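Local atomic coordinates of geranyltranstransferase (Agrobacterium tumefaciens, PDB entry 2H8O), a protein that probably catalyses the condensation of geranyl diphosphate with isopentenyl diphosphate to farnesyl diphosphate, the chain-building step of a short-chain polyprenyl synthase. Residues G213-Q218 with G287-L292; F258-D263 with E300-Q305. All coordinates share one frame; numbering follows the deposited sequence.

Interaction 1 (G213-Q218 with G287-L292)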
loop_
_atom_site.group_PDB
_atom_site.type_symbol
_atom_site.label_atom_id
_atom_site.label_comp_id
_atom_site.label_asym_id
_atom_site.label_seq_id
_atom_site.Cartn_x
_atom_site.Cartn_y
_atom_site.Cartn_z
ATOM N N GLY A 213 15.348 9.230 -20.961
ATOM C CA GLY A 213 14.099 8.565 -20.594
ATOM C C GLY A 213 14.291 7.154 -20.078
ATOM O O GLY A 213 13.609 6.719 -19.127
ATOM N N ILE A 214 15.207 6.422 -20.712
ATOM C CA ILE A 214 15.529 5.059 -20.311
ATOM C C ILE A 214 16.144 5.055 -18.911
ATOM O O ILE A 214 15.761 4.279 -18.042
ATOM C CB ILE A 214 16.487 4.372 -21.314
ATOM C CG1 ILE A 214 15.797 4.188 -22.670
ATOM C CG2 ILE A 214 16.961 3.020 -20.782
ATOM C CD1 ILE A 214 16.750 3.769 -23.786
ATOM N N ILE A 215 17.098 5.956 -18.681
ATOM C CA ILE A 215 17.769 6.013 -17.388
ATOM C C ILE A 215 16.736 6.274 -16.288
ATOM O O ILE A 215 16.725 5.630 -15.223
ATOM C CB ILE A 215 18.874 7.120 -17.405
ATOM C CG1 ILE A 215 19.987 6.686 -18.374
ATOM C CG2 ILE A 215 19.390 7.412 -15.994
ATOM C CD1 ILE A 215 21.028 7.764 -18.727
ATOM N N THR A 216 15.830 7.197 -16.571
ATOM C CA THR A 216 14.779 7.552 -15.607
ATOM C C THR A 216 13.839 6.385 -15.335
ATOM O O THR A 216 13.584 6.054 -14.165
ATOM C CB THR A 216 14.002 8.791 -16.084
ATOM O OG1 THR A 216 14.905 9.909 -16.087
ATOM C CG2 THR A 216 12.771 9.097 -15.188
ATOM N N LEU A 217 13.312 5.748 -16.377
ATOM C CA LEU A 217 12.354 4.669 -16.131
ATOM C C LEU A 217 13.020 3.481 -15.431
ATOM O O LEU A 217 12.392 2.824 -14.580
ATOM C CB LEU A 217 11.607 4.255 -17.394
ATOM C CG LEU A 217 12.267 3.408 -18.469
ATOM C CD1 LEU A 217 12.224 1.929 -18.068
ATOM C CD2 LEU A 217 11.566 3.650 -19.841
ATOM N N GLN A 218 14.285 3.215 -15.761
ATOM C CA GLN A 218 15.039 2.155 -15.079
ATOM C C GLN A 218 15.300 2.465 -13.598
ATOM O O GLN A 218 15.132 1.606 -12.741
ATOM C CB GLN A 218 16.363 1.908 -15.798
ATOM C CG GLN A 218 16.194 1.273 -17.157
ATOM C CD GLN A 218 17.513 1.001 -17.849
ATOM O OE1 GLN A 218 18.568 1.544 -17.483
ATOM N NE2 GLN A 218 17.460 0.152 -18.862
ATOM N N GLY A 287 14.370 -0.312 -25.790
ATOM C CA GLY A 287 14.942 0.867 -25.148
ATOM C C GLY A 287 15.781 0.454 -23.957
ATOM O O GLY A 287 15.327 0.458 -22.818
ATOM N N THR A 288 17.019 0.086 -24.254
ATOM C CA THR A 288 17.969 -0.388 -23.272
ATOM C C THR A 288 19.239 0.415 -23.488
ATOM O O THR A 288 19.523 0.826 -24.618
ATOM C CB THR A 288 18.224 -1.897 -23.505
ATOM O OG1 THR A 288 17.308 -2.666 -22.722
ATOM C CG2 THR A 288 19.597 -2.275 -23.156
ATOM N N LEU A 289 20.004 0.666 -22.427
ATOM C CA LEU A 289 21.287 1.346 -22.604
ATOM C C LEU A 289 22.274 0.470 -23.389
ATOM O O LEU A 289 23.116 0.977 -24.115
ATOM C CB LEU A 289 21.896 1.772 -21.265
ATOM C CG LEU A 289 21.120 2.837 -20.476
ATOM C CD1 LEU A 289 21.966 3.278 -19.281
ATOM C CD2 LEU A 289 20.742 4.038 -21.346
ATOM N N VAL A 290 22.171 -0.844 -23.213
ATOM C CA VAL A 290 22.951 -1.784 -24.018
ATOM C C VAL A 290 22.653 -1.581 -25.509
ATOM O O VAL A 290 23.572 -1.555 -26.328
ATOM C CB VAL A 290 22.649 -3.247 -23.622
ATOM C CG1 VAL A 290 23.385 -4.211 -24.534
ATOM C CG2 VAL A 290 23.000 -3.482 -22.158
ATOM N N ALA A 291 21.371 -1.431 -25.842
ATOM C CA ALA A 291 20.950 -1.219 -27.228
ATOM C C ALA A 291 21.474 0.105 -27.772
ATOM O O ALA A 291 21.951 0.178 -28.915
ATOM C CB ALA A 291 19.431 -1.262 -27.339
ATOM N N LEU A 292 21.383 1.161 -26.970
ATOM C CA LEU A 292 21.788 2.487 -27.447
ATOM C C LEU A 292 23.300 2.692 -27.471
ATOM O O LEU A 292 23.820 3.294 -28.404
ATOM C CB LEU A 292 21.119 3.589 -26.623
ATOM C CG LEU A 292 19.594 3.631 -26.696
ATOM C CD1 LEU A 292 19.094 5.000 -26.262
ATOM C CD2 LEU A 292 19.088 3.304 -28.099
HETATM O O HOH W 1 20.156 -0.962 -20.100
#
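Leu289 N donates to a water 2.8 Å away, and Gln218 NE2 donates to the same water from the facing helix at a longer 3.2 Å. This bridge joins helix 211-237 to the start of the short helix 289-293 in the all-helical isoprenoid synthase fold. No direct hydrogen bond crosses the two segments, so the water carries the polar link and takes up a backbone N-H in the first turn of the short helix. Thr288 stands at the N-cap position, but its side chain makes no capping bond. The extended chain of Gln218 also brings its OE1 to 4.1 Å from Leu289 CG, the two side chains crossing at a slant.

The rest is apolar, with Ile214 at its centre. Its CG1 branch stands anti to the carbonyl carbon (chi1 -66°) and continues extended (chi2 169°), which carries CD1 out to the Gly287-Thr288 peptide, 3.5 Å from Gly287 C. The Ile214 and Leu289 side chains slide past each other in opposite directions, Ile214 CG2 meeting Leu289 CD2 at 4.0 Å. Ile215, an exposed residue, crosses Leu289 at about a right angle, with its CG1 lying 4.0 Å from Leu289 CD1. Val290 packs on Leu264 and Leu267 of helix 241-267; Leu289 also touches Trp297 of helix 295-312. Thr216 packs on Ile67 of the second subunit. At the outer margin Ile214 and Leu292 reach for each other tip to tip, methyl CD1 of Ile214 against methyl CD1 of Leu292 at 3.6 Å.

Interaction 2 (F258-D263 with E300-Q305)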
loop_
_atom_site.group_PDB
_atom_site.type_symbol
_atom_site.label_atom_id
_atom_site.label_comp_id
_atom_site.label_asym_id
_atom_site.label_seq_id
_atom_site.Cartn_x
_atom_site.Cartn_y
_atom_site.Cartn_z
ATOM N N PHE A 258 22.535 -3.854 -11.529
ATOM C CA PHE A 258 21.487 -4.869 -11.668
ATOM C C PHE A 258 20.806 -4.767 -13.027
ATOM O O PHE A 258 20.645 -5.759 -13.730
ATOM C CB PHE A 258 20.492 -4.702 -10.523
ATOM C CG PHE A 258 19.325 -5.658 -10.554
ATOM C CD1 PHE A 258 19.343 -6.819 -9.793
ATOM C CD2 PHE A 258 18.201 -5.367 -11.315
ATOM C CE1 PHE A 258 18.265 -7.683 -9.804
ATOM C CE2 PHE A 258 17.127 -6.216 -11.337
ATOM C CZ PHE A 258 17.150 -7.378 -10.585
ATOM N N GLN A 259 20.457 -3.542 -13.407
ATOM C CA GLN A 259 19.773 -3.291 -14.676
ATOM C C GLN A 259 20.657 -3.616 -15.884
ATOM O O GLN A 259 20.224 -4.323 -16.799
ATOM C CB GLN A 259 19.325 -1.823 -14.729
ATOM C CG GLN A 259 18.504 -1.457 -15.954
ATOM C CD GLN A 259 17.213 -2.234 -16.006
ATOM O OE1 GLN A 259 16.472 -2.288 -15.014
ATOM N NE2 GLN A 259 16.932 -2.866 -17.151
ATOM N N LEU A 260 21.887 -3.100 -15.894
ATOM C CA LEU A 260 22.830 -3.346 -16.993
ATOM C C LEU A 260 23.139 -4.826 -17.164
ATOM O O LEU A 260 23.089 -5.351 -18.267
ATOM C CB LEU A 260 24.148 -2.618 -16.760
ATOM C CG LEU A 260 24.355 -1.209 -17.285
ATOM C CD1 LEU A 260 25.758 -0.768 -16.951
ATOM C CD2 LEU A 260 24.115 -1.143 -18.790
ATOM N N ALA A 261 23.468 -5.495 -16.063
ATOM C CA ALA A 261 23.804 -6.916 -16.116
ATOM C C ALA A 261 22.655 -7.699 -16.727
ATOM O O ALA A 261 22.882 -8.597 -17.544
ATOM C CB ALA A 261 24.145 -7.462 -14.713
ATOM N N ASP A 262 21.432 -7.346 -16.343
ATOM C CA ASP A 262 20.242 -8.047 -16.818
ATOM C C ASP A 262 20.042 -7.825 -18.310
ATOM O O ASP A 262 19.768 -8.775 -19.053
ATOM C CB ASP A 262 18.990 -7.610 -16.054
ATOM C CG ASP A 262 17.900 -8.663 -16.086
ATOM O OD1 ASP A 262 18.153 -9.780 -15.576
ATOM O OD2 ASP A 262 16.804 -8.386 -16.621
ATOM N N ASP A 263 20.190 -6.575 -18.752
ATOM C CA ASP A 263 20.031 -6.255 -20.164
ATOM C C ASP A 263 21.150 -6.874 -21.004
ATOM O O ASP A 263 20.911 -7.275 -22.135
ATOM C CB ASP A 263 19.943 -4.738 -20.383
ATOM C CG ASP A 263 18.656 -4.140 -19.830
ATOM O OD1 ASP A 263 17.629 -4.855 -19.766
ATOM O OD2 ASP A 263 18.668 -2.948 -19.456
ATOM N N GLU A 300 32.037 -2.070 -19.685
ATOM C CA GLU A 300 32.947 -1.151 -18.996
ATOM C C GLU A 300 32.210 -0.371 -17.895
ATOM O O GLU A 300 32.735 -0.211 -16.802
ATOM C CB GLU A 300 33.619 -0.194 -19.994
ATOM C CG GLU A 300 34.354 1.009 -19.376
ATOM C CD GLU A 300 35.465 0.628 -18.400
ATOM O OE1 GLU A 300 35.831 1.490 -17.568
ATOM O OE2 GLU A 300 35.974 -0.516 -18.458
ATOM N N LYS A 301 31.001 0.094 -18.190
ATOM C CA LYS A 301 30.206 0.841 -17.210
ATOM C C LYS A 301 29.852 -0.040 -16.001
ATOM O O LYS A 301 29.890 0.427 -14.867
ATOM C CB LYS A 301 28.954 1.434 -17.866
ATOM C CG LYS A 301 28.053 2.283 -16.956
ATOM C CD LYS A 301 28.790 3.465 -16.289
ATOM C CE LYS A 301 29.097 4.611 -17.234
ATOM N NZ LYS A 301 27.973 5.605 -17.318
ATOM N N LEU A 302 29.535 -1.311 -16.243
ATOM C CA LEU A 302 29.310 -2.272 -15.140
ATOM C C LEU A 302 30.526 -2.367 -14.241
ATOM O O LEU A 302 30.423 -2.325 -13.026
ATOM C CB LEU A 302 29.032 -3.680 -15.677
ATOM C CG LEU A 302 27.608 -4.161 -15.852
ATOM C CD1 LEU A 302 27.641 -5.581 -16.399
ATOM C CD2 LEU A 302 26.841 -4.105 -14.521
ATOM N N GLN A 303 31.690 -2.537 -14.860
ATOM C CA GLN A 303 32.945 -2.635 -14.141
ATOM C C GLN A 303 33.185 -1.373 -13.304
ATOM O O GLN A 303 33.632 -1.459 -12.166
ATOM C CB GLN A 303 34.085 -2.825 -15.145
ATOM C CG GLN A 303 35.287 -3.594 -14.634
ATOM C CD GLN A 303 36.368 -3.785 -15.707
ATOM O OE1 GLN A 303 36.304 -3.197 -16.788
ATOM N NE2 GLN A 303 37.368 -4.610 -15.400
ATOM N N GLU A 304 32.899 -0.209 -13.886
ATOM C CA GLU A 304 33.033 1.075 -13.196
ATOM C C GLU A 304 32.129 1.152 -11.972
ATOM O O GLU A 304 32.563 1.576 -10.904
ATOM C CB GLU A 304 32.681 2.243 -14.126
ATOM C CG GLU A 304 33.711 2.536 -15.205
ATOM C CD GLU A 304 33.218 3.561 -16.225
ATOM O OE1 GLU A 304 32.277 4.336 -15.914
ATOM O OE2 GLU A 304 33.776 3.597 -17.347
ATOM N N GLN A 305 30.876 0.746 -12.142
ATOM C CA GLN A 305 29.888 0.794 -11.052
ATOM C C GLN A 305 30.239 -0.121 -9.884
ATOM O O GLN A 305 29.998 0.235 -8.727
ATOM C CB GLN A 305 28.488 0.481 -11.584
ATOM C CG GLN A 305 27.907 1.646 -12.345
ATOM C CD GLN A 305 26.789 1.267 -13.265
ATOM O OE1 GLN A 305 26.368 0.107 -13.316
ATOM N NE2 GLN A 305 26.283 2.248 -13.999
#
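Leu260 points from helix 241-267 toward helix 295-312. Its CB lies 3.8 Å from Leu302 CD2 and nearly as close to Leu302 CG. Beyond CG the chain runs on extended (chi2 -178°), and Leu260 CD1 meets two side chains, Lys301 CG and Gln305 OE1, each at 3.8 Å. Both side chains cross Leu260 at about a right angle. Lys301 offers the aliphatic base of a chain whose bends carry the ammonium away from the contact. Gln305 OE1 merely packs on the methyl; its hydrogen bond is with Ser257 OG, on the same helix as the leucine. The same Leu302 CD2 also lies 4.0 Å from Ala261 N. The axes of the two short segments run roughly antiparallel, at 149° and 9.9 Å apart. Within helix 241-267, Gln259 NE2 donates almost straight (171°) to Asp263 OD2, 2.9 Å away. Leu260 and Ala261 directly precede Asp262 and Asp263, which open a DDLLD sequence matching the second aspartate-rich motif of polyprenyl synthases; in relatives this motif binds magnesium and diphosphate.

Helix 241-267 ties the two contacts together, their centres about 12 Å apart. Interaction 2 is a buried, largely apolar pairing of two long helices through leucines, Ala261, Gln305 and the aliphatic part of a lysine. Interaction 1 lies at the surface, where a helix meets a loop and a short helix just after the unmodelled 269-285, and a water bridges the polar groups of its two segments. Gln218 of interaction 1 packs with its CD 3.3 Å from Gln259 CG of interaction 2, and Thr288 and Val290 both touch Asp263. Gln259 and Asp263 thus meet interaction 1, whereas Leu260 and Ala261 meet helix 295-312.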